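Local coordinates for protein RNA-dependent RNA Polymerase (Bombyx mori cytoplasmic polyhedrosis virus, PDB 6TZ0) that catalyses RNA-templated RNA synthesis, making plus strands by fully conservative transcription and probably also the complementary minus strands during genome replication, at residues N63-T68 with S227-N232; K136-R141 with S188-I193; G524-I529 with G1063-S1068; A549-S554 with S707-T712; E947-A952 with D966-Y971. One frame throughout, in Å; residues are numbered along the deposited sequence.

In the fold
Contacts 1 and 2 lie in the N-terminal part of the polymerase. Along the chain, contact 2 is nested inside the loop that contact 1 closes, and their centres are about 32 Å apart. Contact 3 follows. It joins a loop of the central polymerase domain to one of the C-terminal region, and the span it closes contains contacts 4 and 5. Contact 4 lies within the central domain, at the sheet that includes strands 541-548 and 711-716, beside the UTP and magnesium sites. Contact 5 is local to the C-terminal region, its centre about 66 Å from that of contact 1, across the chain's centre. Contact 3 thus ties together two regions far apart in sequence.

Contact 1: residues N63-T68 with S227-N232; sequences NQLQAT and SIVAMN
Ile228 turns CG2 anti to its backbone N, with CG1 beside that N (chi1 -62°), and this sets the CG2 methyl against Ala67 of strand 64-68. Asn232, one helical turn on, has CG anti to its carbonyl carbon (chi1 -67°), which carries the amide to the end of the strand. Ala67 CB lies 3.7 Å from Ile228 CG2 and 4.1 Å from Val229 CG2, so it sits by two methyl groups of helix 224-237. Leu65 CD1 reaches Val229 CG2 more loosely, at 4.4 Å.

The one polar link is a hydrogen bond from Asn232 ND2 to Thr68 O, 3.0 Å long. It is bent, and the donor is tilted 34° from the carbonyl plane. The amide oxygen of Asn232 is used as well: it accepts from Tyr170 OH and from Thr70 N.

Strand 64-68 forms a two-stranded antiparallel sheet with strand 54-58. The axes of 64-68 and 227-232 approach to 8.1 Å. Thr68 OG1 is bonded to Asp54 OD1 across the strand pair. The contact is therefore mainly apolar, with one buried amide that bonds through both its nitrogen and its oxygen. Such bonding would fix the amide's rotation and hold the strand end in place.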
# COMPACT_ATOMS: atom_id res chain seq x y z
N ASN A 63 26.72 4.21 36.45
CA ASN A 63 28.17 4.28 36.49
C ASN A 63 28.63 5.66 36.07
O ASN A 63 28.03 6.28 35.19
CB ASN A 63 28.78 3.22 35.58
CG ASN A 63 28.38 1.82 35.97
OD1 ASN A 63 27.67 1.14 35.22
ND2 ASN A 63 28.82 1.37 37.13
N GLN A 64 29.71 6.14 36.70
CA GLN A 64 30.16 7.51 36.49
C GLN A 64 30.79 7.68 35.11
O GLN A 64 31.66 6.90 34.71
CB GLN A 64 31.17 7.91 37.57
CG GLN A 64 30.56 8.06 38.94
CD GLN A 64 29.62 9.24 39.02
OE1 GLN A 64 29.90 10.30 38.47
NE2 GLN A 64 28.50 9.07 39.71
N LEU A 65 30.35 8.71 34.38
CA LEU A 65 30.83 8.94 33.03
C LEU A 65 31.12 10.43 32.87
O LEU A 65 30.50 11.27 33.52
CB LEU A 65 29.81 8.42 32.00
CG LEU A 65 30.17 8.18 30.53
CD1 LEU A 65 29.96 9.38 29.67
CD2 LEU A 65 31.62 7.74 30.42
N GLN A 66 32.09 10.74 32.01
CA GLN A 66 32.56 12.10 31.78
C GLN A 66 32.54 12.41 30.29
O GLN A 66 33.09 11.65 29.50
CB GLN A 66 33.97 12.29 32.32
CG GLN A 66 34.07 12.22 33.82
CD GLN A 66 35.50 12.26 34.30
OE1 GLN A 66 36.44 12.23 33.51
NE2 GLN A 66 35.69 12.31 35.62
N ALA A 67 31.91 13.52 29.92
CA ALA A 67 31.88 13.94 28.53
C ALA A 67 32.05 15.45 28.44
O ALA A 67 31.98 16.17 29.44
CB ALA A 67 30.58 13.51 27.84
N THR A 68 32.28 15.93 27.22
CA THR A 68 32.62 17.32 26.95
C THR A 68 31.80 17.81 25.77
O THR A 68 31.73 17.13 24.75
CB THR A 68 34.12 17.47 26.66
OG1 THR A 68 34.88 17.01 27.78
CG2 THR A 68 34.49 18.91 26.38
N SER A 227 23.19 12.59 27.10
CA SER A 227 22.69 13.56 26.13
C SER A 227 23.82 14.33 25.48
O SER A 227 23.72 14.69 24.30
CB SER A 227 21.72 14.53 26.79
OG SER A 227 22.39 15.39 27.69
N ILE A 228 24.90 14.59 26.23
CA ILE A 228 26.10 15.18 25.63
C ILE A 228 26.67 14.26 24.56
O ILE A 228 26.99 14.71 23.45
CB ILE A 228 27.15 15.47 26.71
CG1 ILE A 228 26.63 16.49 27.70
CG2 ILE A 228 28.42 16.00 26.10
CD1 ILE A 228 27.51 16.62 28.86
N VAL A 229 26.79 12.97 24.88
CA VAL A 229 27.32 11.99 23.93
C VAL A 229 26.44 11.90 22.68
O VAL A 229 26.95 11.87 21.54
CB VAL A 229 27.47 10.62 24.62
CG1 VAL A 229 27.94 9.56 23.64
CG2 VAL A 229 28.41 10.71 25.79
N ALA A 230 25.12 11.91 22.87
CA ALA A 230 24.18 11.86 21.76
C ALA A 230 24.29 13.07 20.85
O ALA A 230 24.39 12.93 19.63
CB ALA A 230 22.75 11.72 22.30
N MET A 231 24.29 14.28 21.44
CA MET A 231 24.36 15.50 20.63
C MET A 231 25.70 15.65 19.92
O MET A 231 25.75 16.14 18.79
CB MET A 231 24.08 16.72 21.50
CG MET A 231 22.64 16.83 21.97
SD MET A 231 21.48 16.90 20.60
CE MET A 231 21.91 18.47 19.86
N ASN A 232 26.79 15.21 20.56
CA ASN A 232 28.09 15.23 19.89
C ASN A 232 28.11 14.28 18.70
O ASN A 232 28.66 14.62 17.64
CB ASN A 232 29.21 14.85 20.86
CG ASN A 232 29.43 15.87 21.94
OD1 ASN A 232 29.26 17.06 21.73
ND2 ASN A 232 29.86 15.41 23.10

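Contact 2: residues K136-R141 with S188-I193; sequences KQRKSR and SQDKII
The end of Ile192 points at the base of Arg138, while the far end of Arg138 slants across Asp190. Arg138 CB lies 3.7 Å from Ile192 CG1. The Ile192 CD1 methyl reaches further, to 3.6 Å from Arg138 N and 3.8 Å from Gln137 CB. It therefore touches two successive residues of the loop.

Arg138 CG stands between its own backbone N and carbonyl carbon (chi1 56°), and the chain bends again at CD (chi3 -67°). These turns lay the side chain along the backbone of residues 190-192. Arg138 CD passes 3.7 Å from Lys191 CA, and the guanidinium goes on to Asp190.

Strand 191-194 pairs antiparallel with strand 183-186, and residues 188-190 belong to the turn that joins them. Residues 136-141 come from the loop between helices 121-134 and 145-160. Ile192 is also bonded through its backbone to His134. Tyr184, which binds ATP in another structure of this protein, lies on the partner strand, its side chain about 6 Å from that of Ile192.

Arg138 NH1 forms a long salt bridge of 3.5 Å with Asp190 OD1, an exposed residue. The guanidinium and carboxylate planes are only 17° apart, but the oxygen approaches obliquely. Arg138 NE makes a second salt bridge, to Glu185 OE1 on strand 183-186.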
# COMPACT_ATOMS: atom_id res chain seq x y z
N LYS A 136 11.13 21.12 2.54
CA LYS A 136 11.17 19.75 3.04
C LYS A 136 11.61 19.65 4.50
O LYS A 136 11.43 18.59 5.10
CB LYS A 136 12.12 18.90 2.19
CG LYS A 136 11.68 18.68 0.77
CD LYS A 136 10.46 17.79 0.70
CE LYS A 136 10.14 17.42 -0.72
NZ LYS A 136 9.67 18.60 -1.49
N GLN A 137 12.16 20.71 5.09
CA GLN A 137 12.64 20.61 6.45
C GLN A 137 11.60 20.97 7.51
O GLN A 137 11.76 20.56 8.66
CB GLN A 137 13.88 21.48 6.66
CG GLN A 137 15.13 20.92 6.04
CD GLN A 137 16.36 21.73 6.38
OE1 GLN A 137 16.26 22.77 7.02
NE2 GLN A 137 17.52 21.26 5.95
N ARG A 138 10.55 21.72 7.18
CA ARG A 138 9.57 22.05 8.20
C ARG A 138 8.64 20.85 8.40
O ARG A 138 7.81 20.52 7.55
CB ARG A 138 8.83 23.35 7.90
CG ARG A 138 8.11 23.51 6.58
CD ARG A 138 7.55 24.91 6.49
NE ARG A 138 6.50 25.19 7.45
CZ ARG A 138 5.20 24.98 7.21
NH1 ARG A 138 4.82 24.52 6.04
NH2 ARG A 138 4.30 25.27 8.14
N LYS A 139 8.83 20.16 9.53
CA LYS A 139 8.08 18.96 9.89
C LYS A 139 7.70 19.11 11.35
O LYS A 139 8.40 18.60 12.23
CB LYS A 139 8.91 17.71 9.67
CG LYS A 139 9.21 17.37 8.25
CD LYS A 139 10.08 16.17 8.20
CE LYS A 139 10.39 15.83 6.77
NZ LYS A 139 9.17 15.36 6.07
N SER A 140 6.59 19.77 11.62
CA SER A 140 6.17 20.01 12.99
C SER A 140 4.77 19.47 13.19
O SER A 140 3.91 19.60 12.32
CB SER A 140 6.22 21.49 13.32
OG SER A 140 5.28 22.21 12.55
N ARG A 141 4.55 18.85 14.34
CA ARG A 141 3.29 18.16 14.57
C ARG A 141 2.21 19.07 15.14
O ARG A 141 1.05 18.98 14.73
CB ARG A 141 3.52 16.95 15.48
CG ARG A 141 2.29 16.07 15.62
CD ARG A 141 2.58 14.83 16.42
NE ARG A 141 3.46 13.90 15.72
CZ ARG A 141 3.03 12.95 14.89
NH1 ARG A 141 1.74 12.79 14.67
NH2 ARG A 141 3.91 12.15 14.31
N SER A 188 1.62 30.87 5.68
CA SER A 188 1.13 31.55 4.49
C SER A 188 1.99 31.23 3.27
O SER A 188 1.46 31.09 2.16
CB SER A 188 1.09 33.05 4.73
OG SER A 188 2.40 33.58 4.89
N GLN A 189 3.30 31.11 3.45
CA GLN A 189 4.20 30.79 2.35
C GLN A 189 4.59 29.32 2.32
O GLN A 189 5.09 28.86 1.29
CB GLN A 189 5.46 31.65 2.42
CG GLN A 189 5.20 33.13 2.27
CD GLN A 189 6.44 33.97 2.40
OE1 GLN A 189 7.53 33.46 2.66
NE2 GLN A 189 6.29 35.28 2.24
N ASP A 190 4.39 28.61 3.44
CA ASP A 190 4.70 27.18 3.61
C ASP A 190 6.17 26.89 3.34
O ASP A 190 6.53 25.98 2.59
CB ASP A 190 3.79 26.30 2.74
CG ASP A 190 2.38 26.21 3.29
OD1 ASP A 190 2.22 26.28 4.52
OD2 ASP A 190 1.43 26.09 2.48
N LYS A 191 7.03 27.67 4.00
CA LYS A 191 8.46 27.46 3.91
C LYS A 191 9.12 28.07 5.13
O LYS A 191 8.50 28.81 5.90
CB LYS A 191 9.04 28.05 2.62
CG LYS A 191 8.96 29.56 2.51
CD LYS A 191 9.41 29.98 1.13
CE LYS A 191 10.90 29.72 0.96
NZ LYS A 191 11.39 30.18 -0.36
N ILE A 192 10.39 27.72 5.32
CA ILE A 192 11.20 28.24 6.41
C ILE A 192 11.94 29.46 5.89
O ILE A 192 12.82 29.34 5.03
CB ILE A 192 12.18 27.19 6.94
CG1 ILE A 192 11.43 25.98 7.49
CG2 ILE A 192 13.07 27.79 8.00
CD1 ILE A 192 12.32 24.80 7.74
N ILE A 193 11.61 30.63 6.40
CA ILE A 193 12.31 31.85 6.03
C ILE A 193 13.51 32.03 6.95
O ILE A 193 13.37 32.01 8.18
CB ILE A 193 11.37 33.07 6.08
CG1 ILE A 193 10.26 32.98 5.04
CG2 ILE A 193 12.15 34.36 5.89
CD1 ILE A 193 8.94 32.44 5.56

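Contact 3: residues G524-I529 with G1063-S1068; sequences GNAFDI and GGLDRS
Leu1065 fills the tight side of this contact, with its methyl groups against Asn525, Ala526 and Phe527. Leu1065 CD1 lies over one face of the Phe527 ring, 4.0 Å from the centroid and 30° off the normal, a CH-pi contact. Leu1065 CD1 also comes within 3.4 Å of Asn525 ND2. The other methyl, Leu1065 CD2, meets Ala526 CB at 3.9 Å. Leu1065 CG stands between its backbone N and carbonyl carbon (chi1 77°), and from there the two methyls divide between the ring and the alanine. The two side chains, Phe527 and Leu1065, approach from opposite directions.

Both segments are loops. Residues 525-528 form a type I beta turn just before helix 530-535, within the central polymerase domain. Residues 1063-1068 follow helix 1054-1062 in the C-terminal region. Ala526 is also joined through its backbone to Phe1149, and its side chain touches Phe1150, so other C-terminal residues close round the same turn.

The outer side is looser and is made by an exposed arginine. Arg1067 NH2 comes within 3.3 Å of Phe527 CD1, approaching the ring obliquely. The guanidinium and ring planes are 37° apart. Phe527 CE1 lies over one face of the Arg1067 guanidinium, 3.6 Å above its plane and toward the rim. Arg1067 NH1 has a weak hydrogen bond to Asn276 OD1. Between the two sides, the backbone carbon of Asp1066 lies at the ring edge, 3.9 Å from Phe527 CZ. Asp1066 OD2 accepts from Ser1068 N at 2.8 Å, an Asx turn, and also from Ser1068 OG.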
# COMPACT_ATOMS: atom_id res chain seq x y z
N GLY A 524 -2.45 -4.71 19.31
CA GLY A 524 -1.93 -3.60 20.08
C GLY A 524 -1.57 -3.91 21.51
O GLY A 524 -1.18 -3.00 22.24
N ASN A 525 -1.70 -5.16 21.93
CA ASN A 525 -1.35 -5.55 23.29
C ASN A 525 -0.35 -6.70 23.27
O ASN A 525 0.25 -6.99 22.23
CB ASN A 525 -2.59 -5.89 24.11
CG ASN A 525 -3.49 -6.92 23.45
OD1 ASN A 525 -3.16 -7.47 22.40
ND2 ASN A 525 -4.64 -7.15 24.04
N ALA A 526 -0.14 -7.35 24.41
CA ALA A 526 0.86 -8.40 24.51
C ALA A 526 0.45 -9.72 23.86
O ALA A 526 1.23 -10.68 23.95
CB ALA A 526 1.21 -8.64 25.98
N PHE A 527 -0.72 -9.82 23.22
CA PHE A 527 -1.02 -11.04 22.48
C PHE A 527 -0.22 -11.15 21.20
O PHE A 527 -0.11 -12.25 20.65
CB PHE A 527 -2.50 -11.14 22.11
CG PHE A 527 -3.42 -11.39 23.26
CD1 PHE A 527 -3.38 -12.59 23.94
CD2 PHE A 527 -4.41 -10.48 23.58
CE1 PHE A 527 -4.24 -12.84 24.99
CE2 PHE A 527 -5.30 -10.72 24.62
CZ PHE A 527 -5.21 -11.91 25.32
N ASP A 528 0.33 -10.05 20.71
CA ASP A 528 1.06 -10.06 19.45
C ASP A 528 2.40 -10.75 19.58
O ASP A 528 2.91 -11.32 18.61
CB ASP A 528 1.26 -8.63 18.96
CG ASP A 528 -0.03 -7.93 18.67
OD1 ASP A 528 -1.01 -8.60 18.29
OD2 ASP A 528 -0.08 -6.69 18.82
N ILE A 529 2.99 -10.71 20.77
CA ILE A 529 4.33 -11.21 21.01
C ILE A 529 4.30 -12.50 21.83
O ILE A 529 5.32 -12.90 22.38
CB ILE A 529 5.20 -10.14 21.69
CG1 ILE A 529 4.56 -9.70 23.01
CG2 ILE A 529 5.38 -8.96 20.80
CD1 ILE A 529 5.40 -8.74 23.80
N GLY A 1063 -2.90 -8.75 37.59
CA GLY A 1063 -2.59 -9.91 36.79
C GLY A 1063 -2.48 -9.58 35.32
O GLY A 1063 -2.52 -8.43 34.89
N GLY A 1064 -2.34 -10.64 34.53
CA GLY A 1064 -2.16 -10.51 33.11
C GLY A 1064 -3.44 -10.61 32.32
O GLY A 1064 -4.53 -10.78 32.87
N LEU A 1065 -3.30 -10.51 31.01
CA LEU A 1065 -4.44 -10.49 30.11
C LEU A 1065 -4.72 -11.89 29.58
O LEU A 1065 -3.80 -12.68 29.36
CB LEU A 1065 -4.17 -9.51 28.96
CG LEU A 1065 -3.25 -9.79 27.76
CD1 LEU A 1065 -3.37 -8.65 26.80
CD2 LEU A 1065 -1.79 -10.03 28.11
N ASP A 1066 -6.00 -12.20 29.42
CA ASP A 1066 -6.42 -13.53 28.98
C ASP A 1066 -7.59 -13.41 28.02
O ASP A 1066 -8.47 -12.56 28.20
CB ASP A 1066 -6.82 -14.41 30.17
CG ASP A 1066 -7.04 -15.85 29.78
OD1 ASP A 1066 -6.03 -16.56 29.57
OD2 ASP A 1066 -8.20 -16.28 29.67
N ARG A 1067 -7.61 -14.27 27.00
CA ARG A 1067 -8.65 -14.26 25.99
C ARG A 1067 -9.86 -15.11 26.35
O ARG A 1067 -10.93 -14.92 25.76
CB ARG A 1067 -8.10 -14.74 24.64
CG ARG A 1067 -7.62 -16.19 24.64
CD ARG A 1067 -7.23 -16.63 23.23
NE ARG A 1067 -6.13 -15.86 22.68
CZ ARG A 1067 -4.84 -16.17 22.81
NH1 ARG A 1067 -4.49 -17.26 23.48
NH2 ARG A 1067 -3.91 -15.40 22.27
N SER A 1068 -9.73 -16.03 27.30
CA SER A 1068 -10.81 -16.91 27.69
C SER A 1068 -11.40 -16.58 29.06
O SER A 1068 -12.40 -17.18 29.45
CB SER A 1068 -10.33 -18.37 27.69
OG SER A 1068 -9.34 -18.57 28.69

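Contact 4: residues A549-S554 with S707-T712; sequences AGMDAS and SGFATT
Apolar contacts centre on Phe709, whose ring meets Ser554 and Met551. Ser554 CB lies at the ring edge, near its plane, 3.6 Å from Phe709 CD1. Met551 has CG anti to its backbone N (chi1 -169°) and runs extended to its methyl, with CE 3.9 Å from Phe709 CZ. Met551 SD is 5.3 Å from the Phe709 ring centroid in an oblique Met-aromatic contact. Phe709 also touches Leu651 and Val548.

One backbone hydrogen bond crosses the contact, from Ala549 N to Ala710 O at 3.2 Å. Thr712 pairs likewise with Asp547, so this bond continues the antiparallel pairing of strands 541-548 and 711-716. Within residues 549-554, Ser554 OG donates to Gly550 O at 2.6 Å. Gly708 has positive phi and follows helix 690-705 in a Schellman motif.

This is the palm of the polymerase, with the metal-binding aspartates on its antiparallel sheet. Gly550 and Asp552 bind UTP in another structure of this protein, and Asp547, Val548 and Asp680 bind magnesium. Met551 also touches Asp680. The chemistry is thus apolar packing and one backbone bond next to the residues that bind UTP. They probably help hold those residues in position.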
# COMPACT_ATOMS: atom_id res chain seq x y z
N ALA A 549 17.39 -8.02 2.34
CA ALA A 549 17.62 -6.60 2.07
C ALA A 549 17.00 -6.23 0.73
O ALA A 549 17.46 -6.68 -0.32
CB ALA A 549 19.11 -6.30 2.08
N GLY A 550 15.96 -5.40 0.76
CA GLY A 550 15.39 -4.84 -0.45
C GLY A 550 14.66 -5.84 -1.31
O GLY A 550 15.14 -6.19 -2.39
N MET A 551 13.51 -6.31 -0.84
CA MET A 551 12.87 -7.44 -1.50
C MET A 551 12.10 -7.03 -2.75
O MET A 551 12.10 -7.76 -3.74
CB MET A 551 11.96 -8.18 -0.53
CG MET A 551 11.48 -9.52 -1.05
SD MET A 551 10.58 -10.52 0.14
CE MET A 551 10.22 -11.95 -0.87
N ASP A 552 11.44 -5.86 -2.72
CA ASP A 552 10.64 -5.43 -3.87
C ASP A 552 11.50 -5.11 -5.08
O ASP A 552 11.06 -5.29 -6.22
CB ASP A 552 9.80 -4.21 -3.52
CG ASP A 552 8.59 -4.56 -2.70
OD1 ASP A 552 8.10 -5.70 -2.83
OD2 ASP A 552 8.11 -3.70 -1.93
N ALA A 553 12.73 -4.65 -4.87
CA ALA A 553 13.65 -4.44 -5.98
C ALA A 553 14.33 -5.73 -6.40
O ALA A 553 14.91 -5.77 -7.49
CB ALA A 553 14.69 -3.40 -5.60
N SER A 554 14.26 -6.78 -5.59
CA SER A 554 14.95 -8.03 -5.89
C SER A 554 14.09 -9.01 -6.66
O SER A 554 14.64 -9.89 -7.33
CB SER A 554 15.42 -8.70 -4.60
OG SER A 554 16.37 -7.91 -3.92
N SER A 707 17.23 -18.25 -4.83
CA SER A 707 16.01 -17.65 -5.36
C SER A 707 16.21 -16.21 -5.80
O SER A 707 15.25 -15.57 -6.22
CB SER A 707 14.90 -17.73 -4.32
OG SER A 707 13.73 -17.12 -4.81
N GLY A 708 17.43 -15.70 -5.71
CA GLY A 708 17.71 -14.36 -6.19
C GLY A 708 17.58 -13.26 -5.16
O GLY A 708 17.26 -12.12 -5.51
N PHE A 709 17.84 -13.56 -3.89
CA PHE A 709 17.77 -12.56 -2.84
C PHE A 709 19.10 -12.50 -2.11
O PHE A 709 19.85 -13.47 -2.09
CB PHE A 709 16.66 -12.85 -1.85
CG PHE A 709 15.30 -12.93 -2.47
CD1 PHE A 709 14.67 -11.79 -2.93
CD2 PHE A 709 14.64 -14.14 -2.55
CE1 PHE A 709 13.42 -11.87 -3.50
CE2 PHE A 709 13.39 -14.22 -3.12
CZ PHE A 709 12.78 -13.08 -3.59
N ALA A 710 19.39 -11.34 -1.53
CA ALA A 710 20.52 -11.18 -0.63
C ALA A 710 20.00 -11.16 0.80
O ALA A 710 19.03 -10.46 1.10
CB ALA A 710 21.30 -9.90 -0.94
N THR A 711 20.63 -11.94 1.66
CA THR A 711 20.16 -12.10 3.03
C THR A 711 21.27 -11.75 4.01
O THR A 711 22.44 -12.09 3.79
CB THR A 711 19.69 -13.54 3.31
OG1 THR A 711 20.78 -14.45 3.10
CG2 THR A 711 18.52 -13.92 2.42
N THR A 712 20.91 -11.05 5.08
CA THR A 712 21.76 -10.89 6.24
C THR A 712 21.22 -11.80 7.33
O THR A 712 20.03 -11.72 7.68
CB THR A 712 21.80 -9.44 6.72
OG1 THR A 712 22.28 -8.60 5.66
CG2 THR A 712 22.73 -9.30 7.90

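Contact 5: residues E947-A952 with D966-Y971; sequences EKSRRA and DIVYGY
The loop after helix 945-958, in the C-terminal region, folds back on that helix before helix 973-979 begins, and Ser949 and Arg950 meet it at Gly970. The backbones are closest there, with Gly970 CA 5.0 Å from Arg950 CA. Arg950 CG packs on Gly970 CA at 3.7 Å.

Ser949 and Arg950 grip Gly970 from its two ends. Ser949 OG, anti to its backbone N, points at the loop and accepts a weak hydrogen bond from Gly970 N at 3.2 Å. The same hydroxyl is bonded to Ala1113 O of helix 1107-1114, so it connects the loop to a third element. Val968 CG1 lies 3.8 Å from Ser949 OG.

Arg950 reaches the other end. Arg950 NH1 donates to Gly970 O at 3.1 Å. The oxygen lies in the guanidinium plane, but the nitrogen sits 37° out of the carbonyl plane. NH1 also forms a salt bridge with Glu938 OE2. The chain bends at CD (chi3 -65°), and one face of the guanidinium rests over Glu947 CA on its own helix. Arg950 CD meets Tyr971 CE1 at 3.5 Å. The guanidinium and ring planes are 30° apart, and the two side chains pass at a slant. Nearby, the Tyr969 ring makes a cation-pi contact with Arg946.

Both the N-H, weakly, and the C=O of Gly970 are thus bonded by the helix. Glu938 probably balances the arginine charge, and NH1 is shared between this carboxylate and the Gly970 carbonyl.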
# COMPACT_ATOMS: atom_id res chain seq x y z
N GLU A 947 -32.01 -1.44 -3.61
CA GLU A 947 -33.31 -0.88 -3.96
C GLU A 947 -34.40 -1.40 -3.02
O GLU A 947 -35.37 -0.68 -2.76
CB GLU A 947 -33.66 -1.17 -5.42
CG GLU A 947 -33.85 -2.63 -5.78
CD GLU A 947 -34.23 -2.83 -7.23
OE1 GLU A 947 -34.31 -1.82 -7.97
OE2 GLU A 947 -34.46 -3.99 -7.63
N LYS A 948 -34.24 -2.61 -2.48
CA LYS A 948 -35.16 -3.08 -1.45
C LYS A 948 -35.00 -2.29 -0.16
O LYS A 948 -35.98 -2.02 0.53
CB LYS A 948 -34.93 -4.57 -1.18
CG LYS A 948 -35.37 -5.49 -2.30
CD LYS A 948 -35.13 -6.93 -1.90
CE LYS A 948 -35.54 -7.90 -3.00
NZ LYS A 948 -35.28 -9.31 -2.59
N SER A 949 -33.76 -1.91 0.17
CA SER A 949 -33.52 -1.09 1.35
C SER A 949 -34.11 0.30 1.18
O SER A 949 -34.69 0.85 2.12
CB SER A 949 -32.02 -1.02 1.63
OG SER A 949 -31.75 -0.21 2.76
N ARG A 950 -34.00 0.87 -0.03
CA ARG A 950 -34.63 2.16 -0.30
C ARG A 950 -36.15 2.07 -0.26
O ARG A 950 -36.82 2.99 0.23
CB ARG A 950 -34.16 2.70 -1.65
CG ARG A 950 -32.71 3.13 -1.69
CD ARG A 950 -32.41 3.90 -2.97
NE ARG A 950 -32.53 3.07 -4.16
CZ ARG A 950 -31.52 2.38 -4.68
NH1 ARG A 950 -30.33 2.44 -4.11
NH2 ARG A 950 -31.71 1.65 -5.77
N ARG A 951 -36.71 0.96 -0.76
CA ARG A 951 -38.15 0.75 -0.71
C ARG A 951 -38.65 0.62 0.72
O ARG A 951 -39.67 1.21 1.09
CB ARG A 951 -38.53 -0.49 -1.52
CG ARG A 951 -39.99 -0.92 -1.43
CD ARG A 951 -40.95 0.00 -2.19
NE ARG A 951 -41.43 1.11 -1.37
CZ ARG A 951 -42.15 2.12 -1.83
NH1 ARG A 951 -42.48 2.17 -3.12
NH2 ARG A 951 -42.54 3.09 -1.02
N ALA A 952 -37.93 -0.13 1.56
CA ALA A 952 -38.33 -0.27 2.96
C ALA A 952 -38.12 1.02 3.74
O ALA A 952 -38.89 1.30 4.67
CB ALA A 952 -37.56 -1.41 3.61
N ASP A 966 -27.73 8.20 6.33
CA ASP A 966 -26.44 7.58 6.63
C ASP A 966 -26.58 6.24 7.33
O ASP A 966 -25.56 5.64 7.68
CB ASP A 966 -25.59 8.53 7.47
CG ASP A 966 -26.29 8.99 8.74
OD1 ASP A 966 -27.49 8.70 8.91
OD2 ASP A 966 -25.63 9.64 9.57
N ILE A 967 -27.81 5.78 7.54
CA ILE A 967 -28.10 4.54 8.24
C ILE A 967 -28.78 3.60 7.25
O ILE A 967 -28.66 2.37 7.34
CB ILE A 967 -28.95 4.83 9.49
CG1 ILE A 967 -28.21 5.81 10.41
CG2 ILE A 967 -29.23 3.61 10.29
CD1 ILE A 967 -26.86 5.31 10.86
N VAL A 968 -29.48 4.18 6.28
CA VAL A 968 -30.13 3.40 5.23
C VAL A 968 -29.07 2.89 4.26
O VAL A 968 -28.19 3.64 3.82
CB VAL A 968 -31.18 4.26 4.51
CG1 VAL A 968 -31.84 3.49 3.37
CG2 VAL A 968 -32.23 4.74 5.49
N TYR A 969 -29.15 1.59 3.94
CA TYR A 969 -28.11 0.93 3.16
C TYR A 969 -28.23 1.19 1.67
O TYR A 969 -27.22 1.17 0.96
CB TYR A 969 -28.13 -0.57 3.43
CG TYR A 969 -27.06 -1.36 2.70
CD1 TYR A 969 -25.73 -1.32 3.11
CD2 TYR A 969 -27.38 -2.14 1.59
CE1 TYR A 969 -24.76 -2.04 2.45
CE2 TYR A 969 -26.42 -2.86 0.93
CZ TYR A 969 -25.11 -2.81 1.36
OH TYR A 969 -24.15 -3.53 0.69
N GLY A 970 -29.45 1.41 1.16
CA GLY A 970 -29.61 1.78 -0.23
C GLY A 970 -29.02 3.14 -0.54
O GLY A 970 -28.59 3.40 -1.67
N TYR A 971 -28.97 4.01 0.45
CA TYR A 971 -28.26 5.28 0.40
C TYR A 971 -26.82 5.04 0.87
O TYR A 971 -26.37 3.90 0.95
CB TYR A 971 -29.01 6.31 1.23
CG TYR A 971 -30.36 6.67 0.67
CD1 TYR A 971 -30.61 6.59 -0.69
CD2 TYR A 971 -31.40 7.03 1.50
CE1 TYR A 971 -31.85 6.91 -1.21
CE2 TYR A 971 -32.65 7.35 1.00
CZ TYR A 971 -32.86 7.28 -0.36
OH TYR A 971 -34.10 7.59 -0.87